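Local coordinates for vacuolar protein sorting-associated protein 54 (Mus musculus, PDB 3N1E) that probably acts within the GARP tethering complex in retrograde transport from endosomes to the trans-Golgi network, the chain here being its C-terminal domain, at residues 34-39 / 55-60; 43-48 / 106-111; 49-54 / 113-118. One frame throughout, in Å; residues are numbered along the deposited sequence.

Overall arrangement
The three contacts lie in an all-helical C-terminal domain whose long helices pack side by side. Contact 1 pairs helix 17-40 with helix 52-68. Contact 2 sets the loop between those two helices against the start of helix 107-124, and contact 3 joins the beginning of helix 52-68 to the next turns of helix 107-124. Their first segments lie between residues 34 and 54, and the second segments come later, so the contacts interlock. Centres of contacts 2 and 3 are about 9 Å apart, those of 1 and 3 about 12 Å, and those of 1 and 2 about 18 Å. Together they tie helix 107-124 to the hairpin of helices 17-40 and 52-68.

Contact 1 (34-39 / 55-60); sequences SLFDKL and RNICKQ
Leu-39 and Ile-57 meet because both first torsions put the branch beside the backbone N: CG of Leu-39 lies anti to its carbonyl carbon (chi1 -66°), and CG1 of Ile-57 does likewise (chi1 -72°). The two side chains then lie alongside, running opposite ways, with Leu-39 CD1 3.9 Å from Ile-57 CG1. The same methyl of Leu-39 also reaches the CB of Asn-56, whose side chain runs across it at about a right angle.

The other branch of Ile-57 serves a second partner. Its CG2 methyl approaches the Phe-36 ring obliquely at CE1, at 3.7 Å, close to where the two backbones come nearest, 7.2 Å between Phe-36 CA and Ile-57 CA. One turn on along helix 52-68, Gln-60 offers its aliphatic root to Leu-35 CD2, 3.8 Å from Gln-60 CB; the bend at chi2 turns the amide off the leucine.

Over these segments the helices run nearly antiparallel, at 169°, with axes 10.8 Å apart, as the consecutive, loop-joined arms of a helical hairpin. Phe-36 also touches Ile-84, Ser-87 and His-91 of helix 74-98, so the interface continues into a third helix. Asn-56 CB and Gln-60 CB and CG add carbon to the contact. Its cohesion is therefore that of apolar packing, which depends on shape and burial more than on bond direction.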
loop_
_atom_site.group_PDB
_atom_site.type_symbol
_atom_site.label_atom_id
_atom_site.label_comp_id
_atom_site.label_asym_id
_atom_site.label_seq_id
_atom_site.Cartn_x
_atom_site.Cartn_y
_atom_site.Cartn_z
ATOM N N SER A 34 4.597 -8.256 -6.057
ATOM C CA SER A 34 5.016 -8.661 -7.390
ATOM C C SER A 34 4.590 -7.656 -8.465
ATOM O O SER A 34 5.366 -7.346 -9.377
ATOM C CB SER A 34 4.532 -10.085 -7.691
ATOM O OG SER A 34 5.110 -10.995 -6.777
ATOM N N LEU A 35 3.382 -7.101 -8.339
ATOM C CA LEU A 35 2.928 -6.017 -9.220
ATOM C C LEU A 35 3.833 -4.791 -9.149
ATOM O O LEU A 35 4.238 -4.241 -10.194
ATOM C CB LEU A 35 1.479 -5.627 -8.861
ATOM C CG LEU A 35 0.933 -4.468 -9.707
ATOM C CD1 LEU A 35 0.632 -4.910 -11.164
ATOM C CD2 LEU A 35 -0.289 -3.869 -9.016
ATOM N N PHE A 36 4.148 -4.359 -7.930
ATOM C CA PHE A 36 5.041 -3.210 -7.735
ATOM C C PHE A 36 6.424 -3.455 -8.323
ATOM O O PHE A 36 6.998 -2.555 -8.919
ATOM C CB PHE A 36 5.156 -2.822 -6.262
ATOM C CG PHE A 36 3.840 -2.458 -5.614
ATOM C CD1 PHE A 36 2.755 -2.019 -6.371
ATOM C CD2 PHE A 36 3.715 -2.523 -4.222
ATOM C CE1 PHE A 36 1.504 -1.663 -5.749
ATOM C CE2 PHE A 36 2.509 -2.165 -3.587
ATOM C CZ PHE A 36 1.406 -1.721 -4.350
ATOM N N ASP A 37 6.968 -4.662 -8.139
ATOM C CA ASP A 37 8.281 -4.973 -8.695
ATOM C C ASP A 37 8.203 -4.883 -10.215
ATOM O O ASP A 37 9.054 -4.265 -10.837
ATOM C CB ASP A 37 8.778 -6.363 -8.262
ATOM C CG ASP A 37 10.043 -6.801 -9.044
ATOM O OD1 ASP A 37 11.065 -6.096 -8.949
ATOM O OD2 ASP A 37 10.006 -7.819 -9.776
ATOM N N LYS A 38 7.163 -5.465 -10.806
ATOM C CA LYS A 38 7.030 -5.479 -12.266
ATOM C C LYS A 38 6.929 -4.072 -12.818
ATOM O O LYS A 38 7.652 -3.712 -13.753
ATOM C CB LYS A 38 5.795 -6.281 -12.672
ATOM C CG LYS A 38 5.630 -6.386 -14.157
ATOM C CD LYS A 38 4.316 -7.064 -14.495
ATOM C CE LYS A 38 3.658 -6.401 -15.696
ATOM N NZ LYS A 38 4.592 -6.268 -16.842
ATOM N N LEU A 39 6.061 -3.266 -12.204
ATOM C CA LEU A 39 5.803 -1.914 -12.709
ATOM C C LEU A 39 6.943 -0.938 -12.427
ATOM O O LEU A 39 7.376 -0.218 -13.338
ATOM C CB LEU A 39 4.464 -1.383 -12.187
ATOM C CG LEU A 39 3.196 -2.108 -12.670
ATOM C CD1 LEU A 39 1.965 -1.604 -11.922
ATOM C CD2 LEU A 39 3.040 -1.949 -14.199
ATOM N N ARG A 55 -0.543 5.533 -12.351
ATOM C CA ARG A 55 -1.985 5.348 -12.578
ATOM C C ARG A 55 -2.387 3.890 -12.363
ATOM O O ARG A 55 -3.414 3.597 -11.752
ATOM C CB ARG A 55 -2.415 5.803 -13.987
ATOM C CG ARG A 55 -2.268 7.287 -14.200
ATOM C CD ARG A 55 -3.010 7.766 -15.475
ATOM N NE ARG A 55 -2.612 7.076 -16.710
ATOM C CZ ARG A 55 -1.630 7.444 -17.552
ATOM N NH1 ARG A 55 -0.805 8.465 -17.302
ATOM N NH2 ARG A 55 -1.455 6.750 -18.670
ATOM N N ASN A 56 -1.545 2.987 -12.862
ATOM C CA ASN A 56 -1.833 1.566 -12.748
ATOM C C ASN A 56 -1.734 1.083 -11.317
ATOM O O ASN A 56 -2.640 0.393 -10.847
ATOM C CB ASN A 56 -0.920 0.771 -13.668
ATOM C CG ASN A 56 -1.367 0.843 -15.085
ATOM O OD1 ASN A 56 -2.548 0.620 -15.383
ATOM N ND2 ASN A 56 -0.444 1.164 -15.983
ATOM N N ILE A 57 -0.669 1.471 -10.610
ATOM C CA ILE A 57 -0.510 1.139 -9.188
ATOM C C ILE A 57 -1.756 1.618 -8.423
ATOM O O ILE A 57 -2.403 0.859 -7.690
ATOM C CB ILE A 57 0.761 1.798 -8.601
ATOM C CG1 ILE A 57 2.014 1.086 -9.140
ATOM C CG2 ILE A 57 0.740 1.764 -7.045
ATOM C CD1 ILE A 57 3.328 1.831 -8.900
ATOM N N CYS A 58 -2.120 2.874 -8.624
ATOM C CA CYS A 58 -3.245 3.420 -7.856
ATOM C C CYS A 58 -4.577 2.777 -8.217
ATOM O O CYS A 58 -5.406 2.569 -7.325
ATOM C CB CYS A 58 -3.312 4.945 -7.977
ATOM S SG CYS A 58 -1.874 5.718 -7.169
ATOM N N LYS A 59 -4.785 2.448 -9.498
ATOM C CA LYS A 59 -6.005 1.753 -9.883
ATOM C C LYS A 59 -6.101 0.398 -9.163
ATOM O O LYS A 59 -7.169 0.054 -8.650
ATOM C CB LYS A 59 -6.085 1.553 -11.403
ATOM C CG LYS A 59 -7.428 1.015 -11.866
ATOM C CD LYS A 59 -7.642 1.187 -13.377
ATOM C CE LYS A 59 -9.139 1.378 -13.670
ATOM N NZ LYS A 59 -9.693 0.586 -14.818
ATOM N N GLN A 60 -4.995 -0.348 -9.110
ATOM C CA GLN A 60 -5.032 -1.674 -8.443
ATOM C C GLN A 60 -5.201 -1.583 -6.939
ATOM O O GLN A 60 -5.881 -2.424 -6.348
ATOM C CB GLN A 60 -3.855 -2.573 -8.850
ATOM C CG GLN A 60 -3.749 -2.799 -10.342
ATOM C CD GLN A 60 -5.058 -3.224 -10.998
ATOM O OE1 GLN A 60 -5.728 -4.122 -10.523
ATOM N NE2 GLN A 60 -5.440 -2.528 -12.055
#

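Contact 2 (43-48 / 106-111); sequences YEVKAP and GPQNGL
The loop between helix 17-40 and helix 52-68 is laid, in extended form, along the first turns of helix 107-124, and Val-45 and Leu-111 are the main residues that touch. Val-45 points its CB toward the helix, and its CG1 methyl does most of the work: it lies 3.6 Å from Leu-111 CB and 3.6 Å from the backbone O of Gln-108. CG1 stands anti to the Val-45 backbone N (chi1 -179°), which places it in the groove between Gln-108 and Leu-111, one turn apart on the helix.

Leu-111 spreads its two methyls along the loop. CD1 faces the backbone at Lys-46, 3.9 Å from its CA, while CD2 meets Ala-47, 4.1 Å from its CB. The CG1 methyl of Val-45 also meets Gln-108 CG, at 3.8 Å, on a side chain that is extended beyond that atom. The nearest atom of the Gln-108 side chain is about 3 Å from a bound magnesium ion.

Just before these residues, Tyr-43 connects the loop to deeper parts of the domain: its backbone O accepts a bond from Gln-95 NE2 of helix 74-98, and its side chain touches Leu-92 of the same helix. Gly-106 holds the N-cap position of helix 107-124, its O receiving the N-H of Gly-110. The whole is a surface contact in which an irregular interhelical connection packs on the N-terminal end of a helix within an all-helical domain.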
loop_
_atom_site.group_PDB
_atom_site.type_symbol
_atom_site.label_atom_id
_atom_site.label_comp_id
_atom_site.label_asym_id
_atom_site.label_seq_id
_atom_site.Cartn_x
_atom_site.Cartn_y
_atom_site.Cartn_z
ATOM N N TYR A 43 9.836 1.921 -14.365
ATOM C CA TYR A 43 9.372 3.300 -14.199
ATOM C C TYR A 43 10.408 4.283 -14.706
ATOM O O TYR A 43 11.581 4.174 -14.368
ATOM C CB TYR A 43 9.111 3.528 -12.711
ATOM C CG TYR A 43 8.750 4.928 -12.274
ATOM C CD1 TYR A 43 7.693 5.625 -12.858
ATOM C CD2 TYR A 43 9.450 5.538 -11.240
ATOM C CE1 TYR A 43 7.355 6.915 -12.413
ATOM C CE2 TYR A 43 9.120 6.827 -10.794
ATOM C CZ TYR A 43 8.068 7.503 -11.391
ATOM O OH TYR A 43 7.745 8.765 -10.930
ATOM N N GLU A 44 9.976 5.236 -15.525
ATOM C CA GLU A 44 10.869 6.320 -15.923
ATOM C C GLU A 44 10.257 7.641 -15.461
ATOM O O GLU A 44 9.038 7.823 -15.508
ATOM C CB GLU A 44 11.151 6.314 -17.429
ATOM C CG GLU A 44 11.952 5.080 -17.891
ATOM C CD GLU A 44 13.342 4.952 -17.260
ATOM O OE1 GLU A 44 14.179 5.888 -17.377
ATOM O OE2 GLU A 44 13.606 3.883 -16.664
ATOM N N VAL A 45 11.116 8.539 -14.992
ATOM C CA VAL A 45 10.633 9.791 -14.436
ATOM C C VAL A 45 10.446 10.810 -15.569
ATOM O O VAL A 45 11.429 11.276 -16.148
ATOM C CB VAL A 45 11.589 10.287 -13.344
ATOM C CG1 VAL A 45 11.073 11.628 -12.716
ATOM C CG2 VAL A 45 11.708 9.218 -12.257
ATOM N N LYS A 46 9.188 11.122 -15.874
ATOM C CA LYS A 46 8.849 12.143 -16.880
ATOM C C LYS A 46 7.407 12.605 -16.701
ATOM O O LYS A 46 6.581 11.911 -16.082
ATOM C CB LYS A 46 9.067 11.587 -18.285
ATOM C CG LYS A 46 8.167 10.405 -18.581
ATOM C CD LYS A 46 8.395 9.878 -19.989
ATOM C CE LYS A 46 7.211 9.038 -20.452
ATOM N NZ LYS A 46 7.337 7.597 -20.099
ATOM N N ALA A 47 7.106 13.772 -17.266
ATOM C CA ALA A 47 5.742 14.250 -17.357
ATOM C C ALA A 47 5.030 13.526 -18.501
ATOM O O ALA A 47 5.684 13.097 -19.450
ATOM C CB ALA A 47 5.752 15.760 -17.578
ATOM N N PRO A 48 3.693 13.431 -18.443
ATOM C CA PRO A 48 2.827 14.040 -17.426
ATOM C C PRO A 48 2.638 13.178 -16.179
ATOM O O PRO A 48 2.971 11.999 -16.191
ATOM C CB PRO A 48 1.496 14.179 -18.162
ATOM C CG PRO A 48 1.472 12.949 -19.037
ATOM C CD PRO A 48 2.901 12.749 -19.491
ATOM N N GLY A 106 15.536 19.575 -7.737
ATOM C CA GLY A 106 15.576 19.740 -9.188
ATOM C C GLY A 106 14.346 19.165 -9.878
ATOM O O GLY A 106 13.540 18.497 -9.237
ATOM N N PRO A 107 14.201 19.413 -11.183
ATOM C CA PRO A 107 13.024 18.996 -11.947
ATOM C C PRO A 107 12.736 17.482 -11.834
ATOM O O PRO A 107 11.582 17.097 -11.687
ATOM C CB PRO A 107 13.349 19.390 -13.397
ATOM C CG PRO A 107 14.467 20.363 -13.317
ATOM C CD PRO A 107 15.131 20.252 -11.967
ATOM N N GLN A 108 13.759 16.629 -11.873
ATOM C CA GLN A 108 13.547 15.192 -11.717
ATOM C C GLN A 108 12.980 14.828 -10.351
ATOM O O GLN A 108 11.983 14.107 -10.248
ATOM C CB GLN A 108 14.856 14.425 -11.947
ATOM C CG GLN A 108 14.608 13.066 -12.501
ATOM C CD GLN A 108 15.885 12.262 -12.654
ATOM O OE1 GLN A 108 16.862 12.487 -11.940
ATOM N NE2 GLN A 108 15.875 11.302 -13.581
ATOM N N ASN A 109 13.624 15.319 -9.299
ATOM C CA ASN A 109 13.093 15.154 -7.940
ATOM C C ASN A 109 11.613 15.659 -7.877
ATOM O O ASN A 109 10.736 14.976 -7.347
ATOM C CB ASN A 109 14.006 15.943 -6.985
ATOM C CG ASN A 109 13.530 15.951 -5.537
ATOM O OD1 ASN A 109 13.779 16.910 -4.831
ATOM N ND2 ASN A 109 12.895 14.875 -5.078
ATOM N N GLY A 110 11.354 16.802 -8.518
ATOM C CA GLY A 110 10.019 17.431 -8.500
ATOM C C GLY A 110 8.975 16.525 -9.126
ATOM O O GLY A 110 7.853 16.392 -8.635
ATOM N N LEU A 111 9.363 15.831 -10.191
ATOM C CA LEU A 111 8.396 14.962 -10.869
ATOM C C LEU A 111 8.052 13.763 -10.019
ATOM O O LEU A 111 6.903 13.345 -9.958
ATOM C CB LEU A 111 8.957 14.489 -12.211
ATOM C CG LEU A 111 8.928 15.516 -13.342
ATOM C CD1 LEU A 111 9.850 15.065 -14.498
ATOM C CD2 LEU A 111 7.500 15.759 -13.887
#

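Contact 3 (49-54 / 113-118); sequences VPSPCF and TADVAF
The carboxylate of Asp-115 is the bump here, inserted into a hollow formed by Val-49, Pro-50, Ser-51 and the Phe-54 ring. It lies nearly flat on that ring, the planes 6° apart, with OD2 over the face toward the rim; Asp-115 CB adds a CH-pi contact, 3.8 Å from the Phe-54 centroid. Ser-51 secures it with two bonds. Its N gives a hydrogen to the syn lone pair of Asp-115 OD1 (2.9 Å, 164°). Ser-51 OG donates to Asp-115 OD2 at 2.6 Å, on the syn side but somewhat out of the carboxylate plane. That OG also accepts from Phe-54 N as the N-cap of helix 52-68.

A second fit lies alongside: Pro-50, after a cis peptide bond, makes a CH-pi contact by setting CB over the face of Phe-118, 3.6 Å from its ring centroid. Val-49 CG1 covers Ala-114, 3.9 Å from its CB.

Tyr-43 OH of the preceding loop gives Asp-115 OD2 a second hydrogen-bond partner, and its ring meets that of Phe-54. The contact thus seats the start of helix 52-68 on helix 107-124, with Cys-53 touching Leu-39 and Leu-40 of helix 17-40.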
loop_
_atom_site.group_PDB
_atom_site.type_symbol
_atom_site.label_atom_id
_atom_site.label_comp_id
_atom_site.label_asym_id
_atom_site.label_seq_id
_atom_site.Cartn_x
_atom_site.Cartn_y
_atom_site.Cartn_z
ATOM N N VAL A 49 2.125 13.806 -15.118
ATOM C CA VAL A 49 1.850 13.154 -13.835
ATOM C C VAL A 49 0.333 13.250 -13.635
ATOM O O VAL A 49 -0.244 14.326 -13.832
ATOM C CB VAL A 49 2.585 13.851 -12.672
ATOM C CG1 VAL A 49 2.035 13.425 -11.286
ATOM C CG2 VAL A 49 4.083 13.560 -12.740
ATOM N N PRO A 50 -0.308 12.137 -13.219
ATOM C CA PRO A 50 0.355 10.872 -12.864
ATOM C C PRO A 50 0.891 10.078 -14.060
ATOM O O PRO A 50 0.241 10.048 -15.100
ATOM C CB PRO A 50 -0.743 10.073 -12.171
ATOM C CG PRO A 50 -2.047 10.630 -12.782
ATOM C CD PRO A 50 -1.775 12.093 -13.003
ATOM N N SER A 51 2.067 9.481 -13.898
ATOM C CA SER A 51 2.668 8.634 -14.928
ATOM C C SER A 51 1.799 7.378 -15.148
ATOM O O SER A 51 1.012 6.986 -14.273
ATOM C CB SER A 51 4.067 8.206 -14.469
ATOM O OG SER A 51 3.953 7.465 -13.254
ATOM N N PRO A 52 1.954 6.720 -16.303
ATOM C CA PRO A 52 1.209 5.461 -16.481
ATOM C C PRO A 52 1.459 4.445 -15.350
ATOM O O PRO A 52 0.493 3.775 -14.903
ATOM C CB PRO A 52 1.739 4.936 -17.827
ATOM C CG PRO A 52 2.124 6.187 -18.569
ATOM C CD PRO A 52 2.677 7.126 -17.531
ATOM N N CYS A 53 2.710 4.332 -14.887
ATOM C CA CYS A 53 3.070 3.411 -13.822
ATOM C C CYS A 53 2.215 3.703 -12.585
ATOM O O CYS A 53 1.577 2.801 -12.027
ATOM C CB CYS A 53 4.565 3.562 -13.463
ATOM S SG CYS A 53 5.083 2.569 -12.118
ATOM N N PHE A 54 2.202 4.968 -12.171
ATOM C CA PHE A 54 1.466 5.339 -10.953
ATOM C C PHE A 54 -0.042 5.254 -11.133
ATOM O O PHE A 54 -0.765 4.911 -10.172
ATOM C CB PHE A 54 1.877 6.723 -10.449
ATOM C CG PHE A 54 3.168 6.736 -9.674
ATOM C CD1 PHE A 54 4.340 6.190 -10.196
ATOM C CD2 PHE A 54 3.217 7.305 -8.416
ATOM C CE1 PHE A 54 5.540 6.203 -9.444
ATOM C CE2 PHE A 54 4.421 7.338 -7.675
ATOM C CZ PHE A 54 5.567 6.795 -8.210
ATOM N N THR A 113 8.220 13.711 -6.708
ATOM C CA THR A 113 7.398 14.293 -5.617
ATOM C C THR A 113 5.932 14.414 -6.055
ATOM O O THR A 113 5.010 14.107 -5.290
ATOM C CB THR A 113 7.968 15.614 -5.164
ATOM O OG1 THR A 113 9.277 15.341 -4.620
ATOM C CG2 THR A 113 7.079 16.269 -4.060
ATOM N N ALA A 114 5.743 14.835 -7.304
ATOM C CA ALA A 114 4.398 14.997 -7.876
ATOM C C ALA A 114 3.673 13.636 -8.039
ATOM O O ALA A 114 2.486 13.481 -7.698
ATOM C CB ALA A 114 4.509 15.708 -9.243
ATOM N N ASP A 115 4.389 12.663 -8.588
ATOM C CA ASP A 115 3.807 11.317 -8.792
ATOM C C ASP A 115 3.455 10.723 -7.417
ATOM O O ASP A 115 2.390 10.139 -7.233
ATOM C CB ASP A 115 4.808 10.451 -9.575
ATOM C CG ASP A 115 4.239 9.872 -10.881
ATOM O OD1 ASP A 115 3.046 10.067 -11.208
ATOM O OD2 ASP A 115 5.040 9.196 -11.584
ATOM N N VAL A 116 4.335 10.911 -6.444
ATOM C CA VAL A 116 4.078 10.417 -5.090
ATOM C C VAL A 116 2.891 11.140 -4.463
ATOM O O VAL A 116 2.097 10.514 -3.771
ATOM C CB VAL A 116 5.340 10.539 -4.221
ATOM C CG1 VAL A 116 5.020 10.338 -2.739
ATOM C CG2 VAL A 116 6.367 9.526 -4.733
ATOM N N ALA A 117 2.744 12.431 -4.731
ATOM C CA ALA A 117 1.538 13.145 -4.251
ATOM C C ALA A 117 0.242 12.556 -4.813
ATOM O O ALA A 117 -0.773 12.509 -4.114
ATOM C CB ALA A 117 1.616 14.623 -4.562
ATOM N N PHE A 118 0.256 12.129 -6.080
ATOM C CA PHE A 118 -0.907 11.412 -6.639
ATOM C C PHE A 118 -1.180 10.092 -5.868
ATOM O O PHE A 118 -2.305 9.809 -5.463
ATOM C CB PHE A 118 -0.715 11.173 -8.136
ATOM C CG PHE A 118 -1.821 10.376 -8.760
ATOM C CD1 PHE A 118 -3.021 10.997 -9.074
ATOM C CD2 PHE A 118 -1.666 9.017 -9.012
ATOM C CE1 PHE A 118 -4.081 10.268 -9.651
ATOM C CE2 PHE A 118 -2.720 8.266 -9.612
ATOM C CZ PHE A 118 -3.908 8.901 -9.933
#